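Local structure of cellulase (glycosyl hydrolase family 5) (Bacteroides ovatus, 3ZMR) at residues S47-T50 with K55-V58; T108-L113 with G296-Y301; A185-K190 with D234-A239; G369-I374 with I420-K425. The protein hydrolyses internal beta-1,4-glucosidic linkages in the backbone of xyloglucan, retaining the beta configuration, to release xyloglucan oligosaccharides in a human gut bacterium. All blocks are in the same frame, centred on the assembly; numbering follows the deposited sequence.

How the contacts relate
Three of the four contacts lie in the catalytic (beta/alpha)8 barrel; contact 1 belongs to the N-terminal BACON domain. Reading from the N terminus, contact 1 closes a short loop between neighbouring strands 45-47 and 55-62. Contact 2 then spans 182 intervening residues, fastening the lead-in to helix 115-122 against the loop between helix 275-293 and strand 304-307. Contact 3 is nested inside that large loop and joins the connection before helix 191-206 to helix 227-248. Contact 4 follows in series and pairs helices 371-379 and 406-429. Contacts 3 and 4 lie on opposite sides of the chain's centre, their own centres about 40 Å apart, and no two contacts touch.

Contact 1: S47-T50 with K55-V58; sequences SSHT and KQYV
Ser48 OG, touching Val58 CG1, has two polar partners: the backbone N of Asn59 and His49 ND1, which lies 2.7 Å from Ser48 OG. The hydroxyl meets the imidazole at its edge, in plane, which limits how the ring can turn. Over one face of this ring sits Gln56 CG, in a CH-pi contact 4.2 Å from the His49 ring centroid. The glutamine chain starts anti to its own N (chi1 -176°) and then bends, which carries the amide past the imidazole rim and lets Gln56 NE2 donate an almost straight bond (166°) to Tyr57 O at 3.2 Å. The contact lies on the BACON domain surface, where the chain leaves the outermost strand 45-47 of a three-stranded antiparallel sheet and crosses to strand 51-52 of the other sheet, beside the central strand 55-62; Val58 packs on Trp36 and Ile38 of that second sheet. With an alanine in place of His49, Ser48 OG would probably lose a partner and Gln56 CG the ring it lies on. Val58 CG2 approaches the imidazole obliquely, 3.8 Å from His49 ND1. Ser47 OG, beside Val58 CG1, donates to His49 O at 2.7 Å, in the carbonyl plane and on a lone pair.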
loop_
_atom_site.group_PDB
_atom_site.type_symbol
_atom_site.label_atom_id
_atom_site.label_comp_id
_atom_site.label_asym_id
_atom_site.label_seq_id
_atom_site.Cartn_x
_atom_site.Cartn_y
_atom_site.Cartn_z
ATOM N N SER A 47 9.451 -30.382 5.772
ATOM C CA SER A 47 8.580 -31.547 5.948
ATOM C C SER A 47 7.711 -31.344 7.182
ATOM O O SER A 47 8.180 -30.875 8.222
ATOM C CB SER A 47 9.390 -32.835 6.129
ATOM O OG SER A 47 8.556 -33.936 6.420
ATOM N N SER A 48 6.440 -31.719 7.077
ATOM C CA SER A 48 5.535 -31.677 8.254
ATOM C C SER A 48 5.964 -32.641 9.367
ATOM O O SER A 48 5.616 -32.459 10.547
ATOM C CB SER A 48 4.110 -32.043 7.823
ATOM O OG SER A 48 4.085 -33.305 7.195
ATOM N N HIS A 49 6.736 -33.663 8.979
ATOM C CA HIS A 49 7.145 -34.762 9.875
ATOM C C HIS A 49 8.645 -34.911 9.867
ATOM O O HIS A 49 9.271 -34.840 8.809
ATOM C CB HIS A 49 6.517 -36.085 9.438
ATOM C CG HIS A 49 5.037 -36.141 9.620
ATOM N ND1 HIS A 49 4.160 -35.457 8.804
ATOM C CD2 HIS A 49 4.271 -36.831 10.508
ATOM C CE1 HIS A 49 2.918 -35.698 9.208
ATOM N NE2 HIS A 49 2.956 -36.548 10.222
ATOM N N THR A 50 9.204 -35.126 11.056
ATOM C CA THR A 50 10.626 -35.492 11.217
ATOM C C THR A 50 10.756 -36.992 11.477
ATOM O O THR A 50 11.706 -37.633 11.046
ATOM C CB THR A 50 11.299 -34.740 12.382
ATOM O OG1 THR A 50 10.633 -35.031 13.618
ATOM C CG2 THR A 50 11.282 -33.264 12.154
ATOM N N LYS A 55 2.146 -45.851 7.189
ATOM C CA LYS A 55 1.751 -45.270 5.923
ATOM C C LYS A 55 1.065 -43.931 6.207
ATOM O O LYS A 55 -0.077 -43.877 6.672
ATOM C CB LYS A 55 0.833 -46.224 5.173
ATOM C CG LYS A 55 0.546 -45.856 3.739
ATOM C CD LYS A 55 -0.221 -46.998 3.069
ATOM C CE LYS A 55 -0.455 -46.725 1.601
ATOM N NZ LYS A 55 -1.041 -47.936 0.965
ATOM N N GLN A 56 1.800 -42.859 5.928
ATOM C CA GLN A 56 1.488 -41.499 6.395
ATOM C C GLN A 56 1.421 -40.475 5.292
ATOM O O GLN A 56 2.283 -40.445 4.410
ATOM C CB GLN A 56 2.600 -41.058 7.354
ATOM C CG GLN A 56 2.427 -39.703 8.020
ATOM C CD GLN A 56 1.233 -39.694 8.949
ATOM O OE1 GLN A 56 1.088 -40.582 9.780
ATOM N NE2 GLN A 56 0.378 -38.698 8.808
ATOM N N TYR A 57 0.423 -39.589 5.374
ATOM C CA TYR A 57 0.419 -38.378 4.552
ATOM C C TYR A 57 1.317 -37.316 5.166
ATOM O O TYR A 57 1.105 -36.881 6.324
ATOM C CB TYR A 57 -0.988 -37.833 4.330
ATOM C CG TYR A 57 -1.797 -38.652 3.353
ATOM C CD1 TYR A 57 -1.342 -38.893 2.042
ATOM C CD2 TYR A 57 -3.030 -39.167 3.722
ATOM C CE1 TYR A 57 -2.102 -39.620 1.161
ATOM C CE2 TYR A 57 -3.791 -39.886 2.826
ATOM C CZ TYR A 57 -3.298 -40.130 1.546
ATOM O OH TYR A 57 -4.055 -40.863 0.635
ATOM N N VAL A 58 2.329 -36.907 4.391
ATOM C CA VAL A 58 3.340 -35.962 4.827
ATOM C C VAL A 58 3.313 -34.767 3.876
ATOM O O VAL A 58 3.230 -34.934 2.657
ATOM C CB VAL A 58 4.763 -36.589 4.802
ATOM C CG1 VAL A 58 5.864 -35.572 5.138
ATOM C CG2 VAL A 58 4.815 -37.755 5.787
#

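Contact 2: T108-L113 with G296-Y301; sequences TGMRDL and GGRNHY
Two irregular backbones run past each other here, Thr108 facing Arg298 with CA atoms 7.0 Å apart and Met110 facing Tyr301 with CA atoms 6.7 Å apart. The contact belongs to the (beta/alpha)8 barrel of family 5 glycosidases: segment 296-301 is the turn that brings the chain from helix 275-293 into strand 304-307, an alpha-to-beta loop at the barrel end away from the catalytic residues, while segment 108-113 leads into helix 115-122. Arg298 spans the gap. Its CG stands beside the backbone N (chi1 -70°) and the chain runs out extended, which brings NE 2.9 Å from Thr108 O; the resulting hydrogen bond is weak, bent to 127° at the hydrogen. Water 1 makes a second link, accepting from Arg298 NH2 at 3.0 Å and donating weakly to the same Thr108 O. Beyond this, Arg298 NH2 passes 3.5 Å from Thr108 CG2, and NH1 forms long, weak ion pairs with Asp106 and Asp250; Asp106 also takes the hydrogen bond of Thr108 OG1. A leucine in place of Arg298 would probably leave Thr108 O without its direct side-chain donor and water 1 without the N-H it accepts from. Met110 crosses the arginine at about a right angle, with SD 3.9 Å from Arg298 CB. Its twice-bent chain turns CE in toward Arg298 O, 3.5 Å away. Met110 CB meets Tyr301 CB at 4.0 Å, but the phenol leads off from there, and His300 CD2 lies over the centre of its ring.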
loop_
_atom_site.group_PDB
_atom_site.type_symbol
_atom_site.label_atom_id
_atom_site.label_comp_id
_atom_site.label_asym_id
_atom_site.label_seq_id
_atom_site.Cartn_x
_atom_site.Cartn_y
_atom_site.Cartn_z
ATOM N N THR A 108 12.961 3.760 -20.821
ATOM C CA THR A 108 12.880 5.162 -21.236
ATOM C C THR A 108 12.200 5.978 -20.146
ATOM O O THR A 108 11.072 5.685 -19.757
ATOM C CB THR A 108 12.152 5.331 -22.573
ATOM O OG1 THR A 108 12.803 4.529 -23.556
ATOM C CG2 THR A 108 12.178 6.785 -23.017
ATOM N N GLY A 109 12.899 6.983 -19.642
ATOM C CA GLY A 109 12.348 7.810 -18.555
ATOM C C GLY A 109 12.296 7.149 -17.194
ATOM O O GLY A 109 11.758 7.727 -16.257
ATOM N N MET A 110 12.911 5.968 -17.088
ATOM C CA MET A 110 12.915 5.158 -15.874
ATOM C C MET A 110 14.348 5.133 -15.345
ATOM O O MET A 110 15.162 4.305 -15.755
ATOM C CB MET A 110 12.368 3.739 -16.104
ATOM C CG MET A 110 11.111 3.673 -16.949
ATOM S SD MET A 110 9.730 4.695 -16.435
ATOM C CE MET A 110 9.071 3.742 -15.085
ATOM N N ARG A 111 14.665 6.077 -14.462
ATOM C CA ARG A 111 16.016 6.213 -13.909
ATOM C C ARG A 111 16.426 4.969 -13.139
ATOM O O ARG A 111 15.600 4.281 -12.536
ATOM C CB ARG A 111 16.097 7.425 -13.006
ATOM C CG ARG A 111 15.921 8.744 -13.769
ATOM C CD ARG A 111 15.701 9.890 -12.796
ATOM N NE ARG A 111 14.338 9.847 -12.282
ATOM C CZ ARG A 111 13.842 10.687 -11.388
ATOM N NH1 ARG A 111 14.612 11.623 -10.815
ATOM N NH2 ARG A 111 12.562 10.584 -11.073
ATOM N N ASP A 112 17.733 4.705 -13.126
ATOM C CA ASP A 112 18.272 3.586 -12.376
ATOM C C ASP A 112 18.415 3.979 -10.900
ATOM O O ASP A 112 19.531 4.212 -10.373
ATOM C CB ASP A 112 19.623 3.152 -12.944
ATOM C CG ASP A 112 20.094 1.840 -12.374
ATOM O OD1 ASP A 112 19.313 1.106 -11.757
ATOM O OD2 ASP A 112 21.264 1.516 -12.595
ATOM N N LEU A 113 17.260 4.035 -10.233
ATOM C CA LEU A 113 17.137 4.417 -8.822
ATOM C C LEU A 113 16.266 3.400 -8.104
ATOM O O LEU A 113 15.214 3.023 -8.619
ATOM C CB LEU A 113 16.477 5.797 -8.714
ATOM C CG LEU A 113 17.237 6.992 -9.290
ATOM C CD1 LEU A 113 16.361 8.224 -9.260
ATOM C CD2 LEU A 113 18.534 7.195 -8.504
ATOM N N GLY A 296 4.230 -5.053 -19.040
ATOM C CA GLY A 296 5.533 -4.752 -19.578
ATOM C C GLY A 296 5.773 -3.300 -19.892
ATOM O O GLY A 296 5.235 -2.402 -19.239
ATOM N N GLY A 297 6.591 -3.025 -20.907
ATOM C CA GLY A 297 6.994 -1.662 -21.215
ATOM C C GLY A 297 7.607 -0.984 -19.998
ATOM O O GLY A 297 8.326 -1.601 -19.196
ATOM N N ARG A 298 7.335 0.304 -19.843
ATOM C CA ARG A 298 7.848 1.038 -18.677
ATOM C C ARG A 298 7.244 0.519 -17.358
ATOM O O ARG A 298 7.799 0.762 -16.278
ATOM C CB ARG A 298 7.563 2.518 -18.837
ATOM C CG ARG A 298 8.390 3.192 -19.931
ATOM C CD ARG A 298 7.929 4.619 -20.054
ATOM N NE ARG A 298 8.507 5.444 -21.108
ATOM C CZ ARG A 298 8.180 5.403 -22.383
ATOM N NH1 ARG A 298 7.366 4.464 -22.879
ATOM N NH2 ARG A 298 8.706 6.336 -23.193
ATOM N N ASN A 299 6.099 -0.163 -17.444
ATOM C CA ASN A 299 5.472 -0.742 -16.263
ATOM C C ASN A 299 6.288 -1.886 -15.653
ATOM O O ASN A 299 6.082 -2.279 -14.527
ATOM C CB ASN A 299 4.061 -1.229 -16.548
ATOM C CG ASN A 299 3.068 -0.088 -16.727
ATOM O OD1 ASN A 299 3.300 1.064 -16.327
ATOM N ND2 ASN A 299 1.954 -0.412 -17.311
ATOM N N HIS A 300 7.242 -2.407 -16.399
ATOM C CA HIS A 300 8.209 -3.363 -15.848
ATOM C C HIS A 300 9.045 -2.732 -14.737
ATOM O O HIS A 300 9.358 -3.385 -13.758
ATOM C CB HIS A 300 9.120 -3.868 -16.973
ATOM C CG HIS A 300 10.137 -4.885 -16.542
ATOM N ND1 HIS A 300 9.815 -6.206 -16.383
ATOM C CD2 HIS A 300 11.445 -4.772 -16.202
ATOM C CE1 HIS A 300 10.891 -6.885 -16.019
ATOM N NE2 HIS A 300 11.891 -6.038 -15.892
ATOM N N TYR A 301 9.342 -1.440 -14.895
ATOM C CA TYR A 301 10.255 -0.698 -14.034
ATOM C C TYR A 301 9.586 0.299 -13.080
ATOM O O TYR A 301 10.265 0.882 -12.221
ATOM C CB TYR A 301 11.230 0.094 -14.903
ATOM C CG TYR A 301 12.171 -0.758 -15.730
ATOM C CD1 TYR A 301 13.226 -1.470 -15.127
ATOM C CD2 TYR A 301 12.031 -0.860 -17.108
ATOM C CE1 TYR A 301 14.127 -2.226 -15.863
ATOM C CE2 TYR A 301 12.925 -1.621 -17.847
ATOM C CZ TYR A 301 13.946 -2.301 -17.209
ATOM O OH TYR A 301 14.820 -3.044 -17.958
HETATM O O HOH W 1 9.600 8.383 -21.197
#

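Contact 3: A185-K190 with D234-A239. With EDO (1,2-ethanediol), chain H.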
loop_
_atom_site.group_PDB
_atom_site.type_symbol
_atom_site.label_atom_id
_atom_site.label_comp_id
_atom_site.label_asym_id
_atom_site.label_seq_id
_atom_site.Cartn_x
_atom_site.Cartn_y
_atom_site.Cartn_z
ATOM N N ALA A 185 -20.323 -6.128 -15.737
ATOM C CA ALA A 185 -19.997 -7.551 -15.558
ATOM C C ALA A 185 -18.503 -7.829 -15.784
ATOM O O ALA A 185 -17.914 -8.693 -15.132
ATOM C CB ALA A 185 -20.846 -8.422 -16.492
ATOM N N THR A 186 -17.907 -7.086 -16.714
ATOM C CA THR A 186 -16.498 -7.273 -17.073
ATOM C C THR A 186 -15.607 -6.189 -16.487
ATOM O O THR A 186 -14.398 -6.194 -16.705
ATOM C CB THR A 186 -16.289 -7.289 -18.603
ATOM O OG1 THR A 186 -16.691 -6.030 -19.157
ATOM C CG2 THR A 186 -17.098 -8.424 -19.244
ATOM N N TYR A 187 -16.212 -5.237 -15.778
ATOM C CA TYR A 187 -15.483 -4.131 -15.126
ATOM C C TYR A 187 -14.785 -3.218 -16.139
ATOM O O TYR A 187 -13.733 -2.620 -15.840
ATOM C CB TYR A 187 -14.462 -4.646 -14.119
ATOM C CG TYR A 187 -15.008 -5.674 -13.189
ATOM C CD1 TYR A 187 -16.046 -5.361 -12.311
ATOM C CD2 TYR A 187 -14.531 -6.990 -13.201
ATOM C CE1 TYR A 187 -16.549 -6.318 -11.436
ATOM C CE2 TYR A 187 -15.041 -7.953 -12.333
ATOM C CZ TYR A 187 -16.057 -7.607 -11.455
ATOM O OH TYR A 187 -16.574 -8.554 -10.581
ATOM N N LYS A 188 -15.352 -3.127 -17.342
ATOM C CA LYS A 188 -14.818 -2.277 -18.383
ATOM C C LYS A 188 -15.115 -0.823 -18.093
ATOM O O LYS A 188 -16.260 -0.425 -17.987
ATOM C CB LYS A 188 -15.347 -2.669 -19.770
ATOM C CG LYS A 188 -14.823 -1.787 -20.902
ATOM C CD LYS A 188 -13.366 -2.023 -21.241
ATOM C CE LYS A 188 -12.956 -1.237 -22.484
ATOM N NZ LYS A 188 -11.576 -1.586 -22.924
ATOM N N ILE A 189 -14.047 -0.043 -17.989
ATOM C CA ILE A 189 -14.119 1.381 -17.637
ATOM C C ILE A 189 -14.327 2.241 -18.876
ATOM O O ILE A 189 -13.638 2.044 -19.891
ATOM C CB ILE A 189 -12.832 1.823 -16.888
ATOM C CG1 ILE A 189 -12.671 1.001 -15.608
ATOM C CG2 ILE A 189 -12.895 3.304 -16.525
ATOM C CD1 ILE A 189 -11.270 1.023 -15.050
ATOM N N LYS A 190 -15.275 3.178 -18.791
ATOM C CA LYS A 190 -15.497 4.142 -19.858
ATOM C C LYS A 190 -14.224 4.890 -20.256
ATOM O O LYS A 190 -13.534 5.468 -19.395
ATOM C CB LYS A 190 -16.542 5.191 -19.458
ATOM C CG LYS A 190 -17.953 4.626 -19.356
ATOM C CD LYS A 190 -19.007 5.629 -18.837
ATOM C CE LYS A 190 -20.381 4.973 -18.792
ATOM N NZ LYS A 190 -21.464 5.871 -18.294
ATOM N N ASP A 234 -9.945 -10.760 -6.382
ATOM C CA ASP A 234 -8.681 -10.813 -7.130
ATOM C C ASP A 234 -8.968 -10.588 -8.622
ATOM O O ASP A 234 -8.237 -9.879 -9.309
ATOM C CB ASP A 234 -7.994 -12.184 -6.987
ATOM C CG ASP A 234 -7.331 -12.425 -5.664
ATOM O OD1 ASP A 234 -7.273 -11.518 -4.802
ATOM O OD2 ASP A 234 -6.801 -13.569 -5.498
ATOM N N GLU A 235 -10.020 -11.230 -9.154
ATOM C CA GLU A 235 -10.348 -11.120 -10.573
ATOM C C GLU A 235 -10.698 -9.680 -10.932
ATOM O O GLU A 235 -10.234 -9.138 -11.949
ATOM C CB GLU A 235 -11.506 -12.036 -10.897
ATOM C CG GLU A 235 -12.099 -11.885 -12.281
ATOM C CD GLU A 235 -13.235 -12.846 -12.491
ATOM O OE1 GLU A 235 -12.969 -14.000 -12.883
ATOM O OE2 GLU A 235 -14.368 -12.437 -12.204
ATOM N N ARG A 236 -11.501 -9.034 -10.079
ATOM C CA ARG A 236 -11.898 -7.652 -10.323
ATOM C C ARG A 236 -10.717 -6.681 -10.231
ATOM O O ARG A 236 -10.577 -5.799 -11.069
ATOM C CB ARG A 236 -13.003 -7.250 -9.355
ATOM C CG ARG A 236 -13.445 -5.813 -9.498
ATOM C CD ARG A 236 -14.671 -5.540 -8.676
ATOM N NE ARG A 236 -15.091 -4.160 -8.753
ATOM C CZ ARG A 236 -16.215 -3.713 -8.193
ATOM N NH1 ARG A 236 -17.011 -4.551 -7.549
ATOM N NH2 ARG A 236 -16.543 -2.436 -8.270
ATOM N N LEU A 237 -9.909 -6.830 -9.187
ATOM C CA LEU A 237 -8.757 -5.947 -8.979
ATOM C C LEU A 237 -7.813 -6.048 -10.195
ATOM O O LEU A 237 -7.332 -5.018 -10.727
ATOM C CB LEU A 237 -8.086 -6.325 -7.679
ATOM C CG LEU A 237 -6.984 -5.340 -7.250
ATOM C CD1 LEU A 237 -7.492 -3.939 -6.965
ATOM C CD2 LEU A 237 -6.243 -5.915 -6.046
ATOM N N GLU A 238 -7.581 -7.271 -10.668
ATOM C CA GLU A 238 -6.778 -7.471 -11.879
ATOM C C GLU A 238 -7.390 -6.798 -13.103
ATOM O O GLU A 238 -6.713 -6.128 -13.882
ATOM C CB GLU A 238 -6.577 -8.978 -12.159
ATOM C CG GLU A 238 -5.827 -9.230 -13.459
ATOM C CD GLU A 238 -5.577 -10.695 -13.776
ATOM O OE1 GLU A 238 -6.306 -11.559 -13.283
ATOM O OE2 GLU A 238 -4.625 -10.968 -14.537
ATOM N N ALA A 239 -8.698 -7.005 -13.302
ATOM C CA ALA A 239 -9.360 -6.486 -14.503
ATOM C C ALA A 239 -9.278 -4.969 -14.552
ATOM O O ALA A 239 -9.060 -4.377 -15.611
ATOM C CB ALA A 239 -10.806 -6.934 -14.567
HETATM C C1 EDO H . -17.902 -8.582 -7.603
HETATM O O1 EDO H . -18.897 -8.671 -6.575
HETATM C C2 EDO H . -16.545 -8.357 -6.963
HETATM O O2 EDO H . -16.583 -7.133 -6.226
HETATM O O HOH W 2 -15.081 -10.670 -10.102
#
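Tyr187 reaches Arg236 from a backbone of positive phi (64°), a conformation more often taken by glycine; with Lys188 it faces Asp183 in a G1 beta bulge. From this bulge the phenol lies flat across the aliphatic part of Arg236. Arg236 CG sits over the middle of the ring in a CH-pi contact, 3.6 Å from the Tyr187 centroid and only 8° off the normal, and Arg236 CD comes within 3.4 Å of Tyr187 CE1. Because the arginine starts anti to its own N and stays extended as far as NE, it crosses the ring at about a right angle and carries the guanidinium past the rim, its plane turned 15° from that of the phenol. There Arg236 NH2 bonds to Ser178 OG, and the guanidinium makes a cation-pi contact with Trp221. On the other face of the Tyr187 ring, toward its rim, lies Ala185 O. Ala239 CB adds an oblique apolar touch at 4.0 Å from Tyr187 CD2. The phenol oxygen turns to water: Tyr187 OH donates to water 2 at 2.6 Å, and water 2 donates to Glu235 OE2 at 2.8 Å. A 1,2-ethanediol, probably from the crystallisation liquor, lies at the edge of the Tyr187 ring and takes a hydrogen bond to its O2 from Arg236 NH1 at 2.9 Å. Gln243, one turn beyond Ala239, bonds to Tyr187 O and Ile189 N, tying the segment's backbone to the helix. The pairing joins the beta-to-alpha connection between strand 170-173 and helix 191-206 to helix 227-248, one of the outer helices of the (beta/alpha)8 barrel.

Contact 4: G369-I374 with I420-K425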
loop_
_atom_site.group_PDB
_atom_site.type_symbol
_atom_site.label_atom_id
_atom_site.label_comp_id
_atom_site.label_asym_id
_atom_site.label_seq_id
_atom_site.Cartn_x
_atom_site.Cartn_y
_atom_site.Cartn_z
ATOM N N GLY A 369 -1.483 9.777 21.492
ATOM C CA GLY A 369 -1.073 10.458 20.282
ATOM C C GLY A 369 -0.413 11.804 20.457
ATOM O O GLY A 369 -0.388 12.606 19.522
ATOM N N GLN A 370 0.154 12.041 21.647
ATOM C CA GLN A 370 0.971 13.205 21.859
ATOM C C GLN A 370 2.385 12.873 21.328
ATOM O O GLN A 370 2.576 11.827 20.669
ATOM C CB GLN A 370 0.939 13.651 23.338
ATOM C CG GLN A 370 -0.487 13.822 23.877
ATOM C CD GLN A 370 -1.328 14.804 23.084
ATOM O OE1 GLN A 370 -1.103 16.003 23.133
ATOM N NE2 GLN A 370 -2.259 14.279 22.292
ATOM N N GLU A 371 3.338 13.764 21.542
ATOM C CA GLU A 371 4.658 13.690 20.906
ATOM C C GLU A 371 5.343 12.327 21.032
ATOM O O GLU A 371 5.853 11.778 20.038
ATOM C CB GLU A 371 5.591 14.809 21.428
ATOM C CG GLU A 371 5.246 16.238 20.985
ATOM C CD GLU A 371 4.261 16.961 21.888
ATOM O OE1 GLU A 371 3.522 16.313 22.668
ATOM O OE2 GLU A 371 4.242 18.203 21.802
ATOM N N GLY A 372 5.389 11.789 22.234
ATOM C CA GLY A 372 6.080 10.533 22.427
ATOM C C GLY A 372 5.409 9.385 21.660
ATOM O O GLY A 372 6.072 8.528 21.087
ATOM N N ASP A 373 4.084 9.350 21.675
ATOM C CA ASP A 373 3.334 8.317 20.959
ATOM C C ASP A 373 3.544 8.396 19.439
ATOM O O ASP A 373 3.704 7.368 18.773
ATOM C CB ASP A 373 1.826 8.388 21.258
ATOM C CG ASP A 373 1.440 7.790 22.608
ATOM O OD1 ASP A 373 2.316 7.333 23.393
ATOM O OD2 ASP A 373 0.210 7.804 22.891
ATOM N N ILE A 374 3.561 9.609 18.914
ATOM C CA ILE A 374 3.778 9.828 17.484
ATOM C C ILE A 374 5.185 9.349 17.112
ATOM O O ILE A 374 5.361 8.618 16.122
ATOM C CB ILE A 374 3.592 11.308 17.079
ATOM C CG1 ILE A 374 2.132 11.718 17.287
ATOM C CG2 ILE A 374 4.034 11.525 15.648
ATOM C CD1 ILE A 374 1.907 13.189 17.054
ATOM N N ILE A 420 0.865 19.242 12.793
ATOM C CA ILE A 420 1.336 19.114 11.425
ATOM C C ILE A 420 2.846 19.166 11.356
ATOM O O ILE A 420 3.496 18.292 10.742
ATOM C CB ILE A 420 0.700 20.188 10.494
ATOM C CG1 ILE A 420 -0.789 19.887 10.268
ATOM C CG2 ILE A 420 1.425 20.245 9.150
ATOM C CD1 ILE A 420 -1.581 21.019 9.642
ATOM N N GLU A 421 3.442 20.184 11.962
ATOM C CA GLU A 421 4.892 20.318 11.977
ATOM C C GLU A 421 5.532 19.100 12.620
ATOM O O GLU A 421 6.543 18.597 12.124
ATOM C CB GLU A 421 5.296 21.576 12.742
ATOM C CG GLU A 421 6.798 21.805 12.797
ATOM C CD GLU A 421 7.223 22.876 13.792
ATOM O OE1 GLU A 421 6.459 23.854 14.015
ATOM O OE2 GLU A 421 8.352 22.747 14.320
ATOM N N TYR A 422 4.947 18.632 13.715
ATOM C CA TYR A 422 5.536 17.529 14.495
ATOM C C TYR A 422 5.483 16.227 13.672
ATOM O O TYR A 422 6.474 15.466 13.587
ATOM C CB TYR A 422 4.871 17.319 15.862
ATOM C CG TYR A 422 5.706 16.426 16.752
ATOM C CD1 TYR A 422 6.789 16.934 17.458
ATOM C CD2 TYR A 422 5.461 15.063 16.818
ATOM C CE1 TYR A 422 7.582 16.101 18.216
ATOM C CE2 TYR A 422 6.241 14.222 17.570
ATOM C CZ TYR A 422 7.301 14.740 18.269
ATOM O OH TYR A 422 8.087 13.897 19.025
ATOM N N VAL A 423 4.342 15.951 13.072
ATOM C CA VAL A 423 4.218 14.746 12.238
ATOM C C VAL A 423 5.244 14.791 11.086
ATOM O O VAL A 423 5.950 13.813 10.825
ATOM C CB VAL A 423 2.792 14.558 11.712
ATOM C CG1 VAL A 423 2.747 13.492 10.615
ATOM C CG2 VAL A 423 1.889 14.219 12.889
ATOM N N VAL A 424 5.306 15.911 10.398
ATOM C CA VAL A 424 6.212 16.093 9.259
ATOM C C VAL A 424 7.669 15.900 9.686
ATOM O O VAL A 424 8.404 15.137 9.090
ATOM C CB VAL A 424 5.994 17.414 8.497
ATOM C CG1 VAL A 424 7.079 17.654 7.444
ATOM C CG2 VAL A 424 4.632 17.374 7.831
ATOM N N LYS A 425 8.075 16.595 10.736
ATOM C CA LYS A 425 9.469 16.461 11.230
ATOM C C LYS A 425 9.769 15.021 11.622
ATOM O O LYS A 425 10.887 14.534 11.392
ATOM C CB LYS A 425 9.802 17.469 12.355
ATOM C CG LYS A 425 9.659 17.027 13.792
ATOM C CD LYS A 425 10.089 18.160 14.734
ATOM C CE LYS A 425 10.069 17.740 16.192
ATOM N NZ LYS A 425 10.272 18.909 17.105
#
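Tyr422 packs closely against the first turn of helix 371-379. Glu371 CG lies over one face of its ring, 3.8 Å from the Tyr422 centroid in a CH-pi contact, and Glu371 CB is 3.6 Å from Tyr422 CZ. The ring reaches this place because Tyr422 CG is anti to the backbone N (chi1 -166°), pointing the phenol toward helix 371-379. The bend of Glu371 at chi2 (88°) leaves its methylenes on the ring while the carboxylate turns off, nearly perpendicular to it, to accept a hydrogen bond from Ala358 N. Ile374 closes the ring's edge, CG2 in the plane of the phenol and 4.0 Å from Tyr422 CE2. Both helices stand in the outer layer of the (beta/alpha)8 barrel: helix 406-429 connects strands 391-396 and 433-436, and helix 371-379 precedes strand 391-396. Deeper in, toward Tyr396 of the barrel wall, the fit is looser, Ile374 CD1 and Val423 CG2 coming no nearer than 4.3 Å; Trp356 covers Ile374 and Glu371 from a loop. The solvent side is different in kind. Gly372 and Asp373 are exposed there and make no contact with 420-425, and Asp373 serves its own helix start: its OD2 accepts a hydrogen bond from Gly369 N at 3.0 Å, on the anti side of the carboxylate, just ahead of the N-cap residue Gln370.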